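Local coordinates for protein putative acetyltransferase (Streptococcus mutans, PDB 3LD2) that binds coenzyme A and probably transfers an acyl group as a GNAT-family acetyltransferase, at residues 143-148 with 163-168. Numbering follows the deposited sequence.
Sequences QKVLIH and LGFDLE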
loop_
_atom_site.group_PDB
_atom_site.type_symbol
_atom_site.label_atom_id
_atom_site.label_comp_id
_atom_site.label_asym_id
_atom_site.label_seq_id
_atom_site.Cartn_x
_atom_site.Cartn_y
_atom_site.Cartn_z
ATOM N N GLN A 143 -13.038 -11.345 2.225
ATOM C CA GLN A 143 -12.847 -12.234 3.367
ATOM C C GLN A 143 -11.469 -12.014 3.975
ATOM O O GLN A 143 -11.277 -12.129 5.187
ATOM C CB GLN A 143 -12.955 -13.696 2.921
ATOM C CG GLN A 143 -14.351 -14.142 2.512
ATOM C CD GLN A 143 -15.321 -14.080 3.666
ATOM O OE1 GLN A 143 -16.226 -13.245 3.671
ATOM N NE2 GLN A 143 -15.126 -14.948 4.669
ATOM N N LYS A 144 -10.516 -11.687 3.108
ATOM C CA LYS A 144 -9.118 -11.758 3.453
ATOM C C LYS A 144 -8.310 -10.687 2.743
ATOM O O LYS A 144 -8.468 -10.465 1.534
ATOM C CB LYS A 144 -8.577 -13.134 3.063
ATOM C CG LYS A 144 -7.149 -13.379 3.454
ATOM C CD LYS A 144 -6.544 -14.458 2.597
ATOM C CE LYS A 144 -5.258 -14.991 3.211
ATOM N NZ LYS A 144 -4.891 -16.309 2.644
ATOM N N VAL A 145 -7.451 -10.030 3.518
ATOM C CA VAL A 145 -6.445 -9.134 2.978
ATOM C C VAL A 145 -5.122 -9.876 2.901
ATOM O O VAL A 145 -4.740 -10.587 3.818
ATOM C CB VAL A 145 -6.187 -7.919 3.886
ATOM C CG1 VAL A 145 -5.304 -6.923 3.165
ATOM C CG2 VAL A 145 -7.473 -7.298 4.320
ATOM N N LEU A 146 -4.405 -9.660 1.820
ATOM C CA LEU A 146 -3.105 -10.242 1.686
ATOM C C LEU A 146 -2.107 -9.282 0.995
ATOM O O LEU A 146 -2.409 -8.707 -0.058
ATOM C CB LEU A 146 -3.241 -11.580 0.960
ATOM C CG LEU A 146 -2.018 -12.475 0.913
ATOM C CD1 LEU A 146 -2.400 -13.917 1.034
ATOM C CD2 LEU A 146 -1.301 -12.221 -0.397
ATOM N N ILE A 147 -0.926 -9.123 1.606
ATOM C CA ILE A 147 0.145 -8.286 1.050
ATOM C C ILE A 147 1.526 -8.934 1.084
ATOM O O ILE A 147 1.801 -9.838 1.879
ATOM C CB ILE A 147 0.263 -6.949 1.791
ATOM C CG1 ILE A 147 0.397 -7.208 3.290
ATOM C CG2 ILE A 147 -0.946 -6.040 1.474
ATOM C CD1 ILE A 147 0.384 -5.959 4.130
ATOM N N HIS A 148 2.390 -8.444 0.209
ATOM C CA HIS A 148 3.780 -8.863 0.126
ATOM C C HIS A 148 4.673 -7.752 0.668
ATOM O O HIS A 148 4.553 -6.606 0.237
ATOM C CB HIS A 148 4.153 -9.097 -1.324
ATOM C CG HIS A 148 3.528 -10.316 -1.916
ATOM N ND1 HIS A 148 4.243 -11.464 -2.175
ATOM C CD2 HIS A 148 2.255 -10.570 -2.300
ATOM C CE1 HIS A 148 3.439 -12.370 -2.701
ATOM N NE2 HIS A 148 2.227 -11.852 -2.788
ATOM N N LEU A 163 -0.529 -3.185 13.610
ATOM C CA LEU A 163 -1.946 -3.071 13.232
ATOM C C LEU A 163 -2.681 -4.406 13.196
ATOM O O LEU A 163 -3.816 -4.479 12.744
ATOM C CB LEU A 163 -2.083 -2.378 11.871
ATOM C CG LEU A 163 -2.092 -0.842 11.918
ATOM C CD1 LEU A 163 -1.617 -0.283 13.249
ATOM C CD2 LEU A 163 -1.281 -0.262 10.781
ATOM N N GLY A 164 -2.030 -5.468 13.644
ATOM C CA GLY A 164 -2.697 -6.748 13.773
ATOM C C GLY A 164 -2.684 -7.667 12.564
ATOM O O GLY A 164 -3.460 -8.607 12.507
ATOM N N PHE A 165 -1.817 -7.424 11.593
ATOM C CA PHE A 165 -1.703 -8.374 10.490
ATOM C C PHE A 165 -0.955 -9.613 10.963
ATOM O O PHE A 165 -0.188 -9.544 11.928
ATOM C CB PHE A 165 -0.993 -7.756 9.282
ATOM C CG PHE A 165 -1.838 -6.787 8.507
ATOM C CD1 PHE A 165 -2.294 -7.112 7.234
ATOM C CD2 PHE A 165 -2.179 -5.551 9.049
ATOM C CE1 PHE A 165 -3.069 -6.232 6.508
ATOM C CE2 PHE A 165 -2.954 -4.656 8.332
ATOM C CZ PHE A 165 -3.402 -4.999 7.051
ATOM N N ASP A 166 -1.193 -10.739 10.289
ATOM C CA ASP A 166 -0.515 -11.994 10.589
ATOM C C ASP A 166 0.558 -12.285 9.555
ATOM O O ASP A 166 0.323 -12.121 8.356
ATOM C CB ASP A 166 -1.524 -13.144 10.574
ATOM C CG ASP A 166 -2.567 -13.019 11.669
ATOM O OD1 ASP A 166 -2.183 -12.968 12.857
ATOM O OD2 ASP A 166 -3.774 -12.965 11.342
ATOM N N LEU A 167 1.721 -12.742 10.004
ATOM C CA LEU A 167 2.734 -13.211 9.078
ATOM C C LEU A 167 2.358 -14.607 8.579
ATOM O O LEU A 167 2.436 -15.579 9.324
ATOM C CB LEU A 167 4.102 -13.247 9.739
ATOM C CG LEU A 167 5.187 -13.726 8.778
ATOM C CD1 LEU A 167 5.345 -12.710 7.673
ATOM C CD2 LEU A 167 6.533 -14.007 9.527
ATOM N N GLU A 168 1.945 -14.710 7.319
ATOM C CA GLU A 168 1.350 -15.960 6.857
ATOM C C GLU A 168 2.393 -16.830 6.190
ATOM O O GLU A 168 2.393 -18.039 6.343
ATOM C CB GLU A 168 0.140 -15.720 5.933
ATOM C CG GLU A 168 -0.504 -17.012 5.441
ATOM C CD GLU A 168 -1.937 -16.846 4.941
ATOM O OE1 GLU A 168 -2.681 -16.014 5.494
ATOM O OE2 GLU A 168 -2.327 -17.569 3.997
#
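Lys144 and Glu168 form the one polar link between 143-148 and 163-168, a salt bridge in which Lys144 NZ donates to Glu168 OE2 at 3.2 Å. The ammonium meets that oxygen on its syn side, 19° out of the carboxylate plane; Lys144 NZ also lies 3.6 Å from Glu168 OE1, a longer approach that is not a second hydrogen bond. The acceptors are thus divided: OE2 takes the lysine, while OE1 is hydrogen-bonded to Ser188 OG of strand 180-190. With CG anti to the backbone N in both residues (chi1 -176° in Lys144, -180° in Glu168) and each chain extended beyond it, the two polar ends reach out from opposite directions to meet.

The geometry fits the C-terminal part of a GNAT fold. Strands 144-150 and 166-177 are not sheet neighbours, since strand 180-190 runs between them, antiparallel to both; accordingly the nearest CA atoms, those of Val145 and Phe165, stay 8.9 Å apart, and side chains must span the distance. Helix 154-162 connects the two strands and ends in a Schellman motif with Gly164 at C-prime, where the N-H groups of Phe165 and Gly164 are taken up by the carbonyls of Tyr160 and Lys161.

Directly after this turn, the buried Phe165 ring packs against strand 144-150. Val145 CG1 lies at the ring edge, near its plane, 4.1 Å from Phe165 CE1, and Ile147 CD1 approaches the same Phe165 CE1 obliquely at 4.2 Å. Tyr189 packs edge-to-face with Phe165, and the backbone of Val145 is hydrogen-bonded to that of Tyr189.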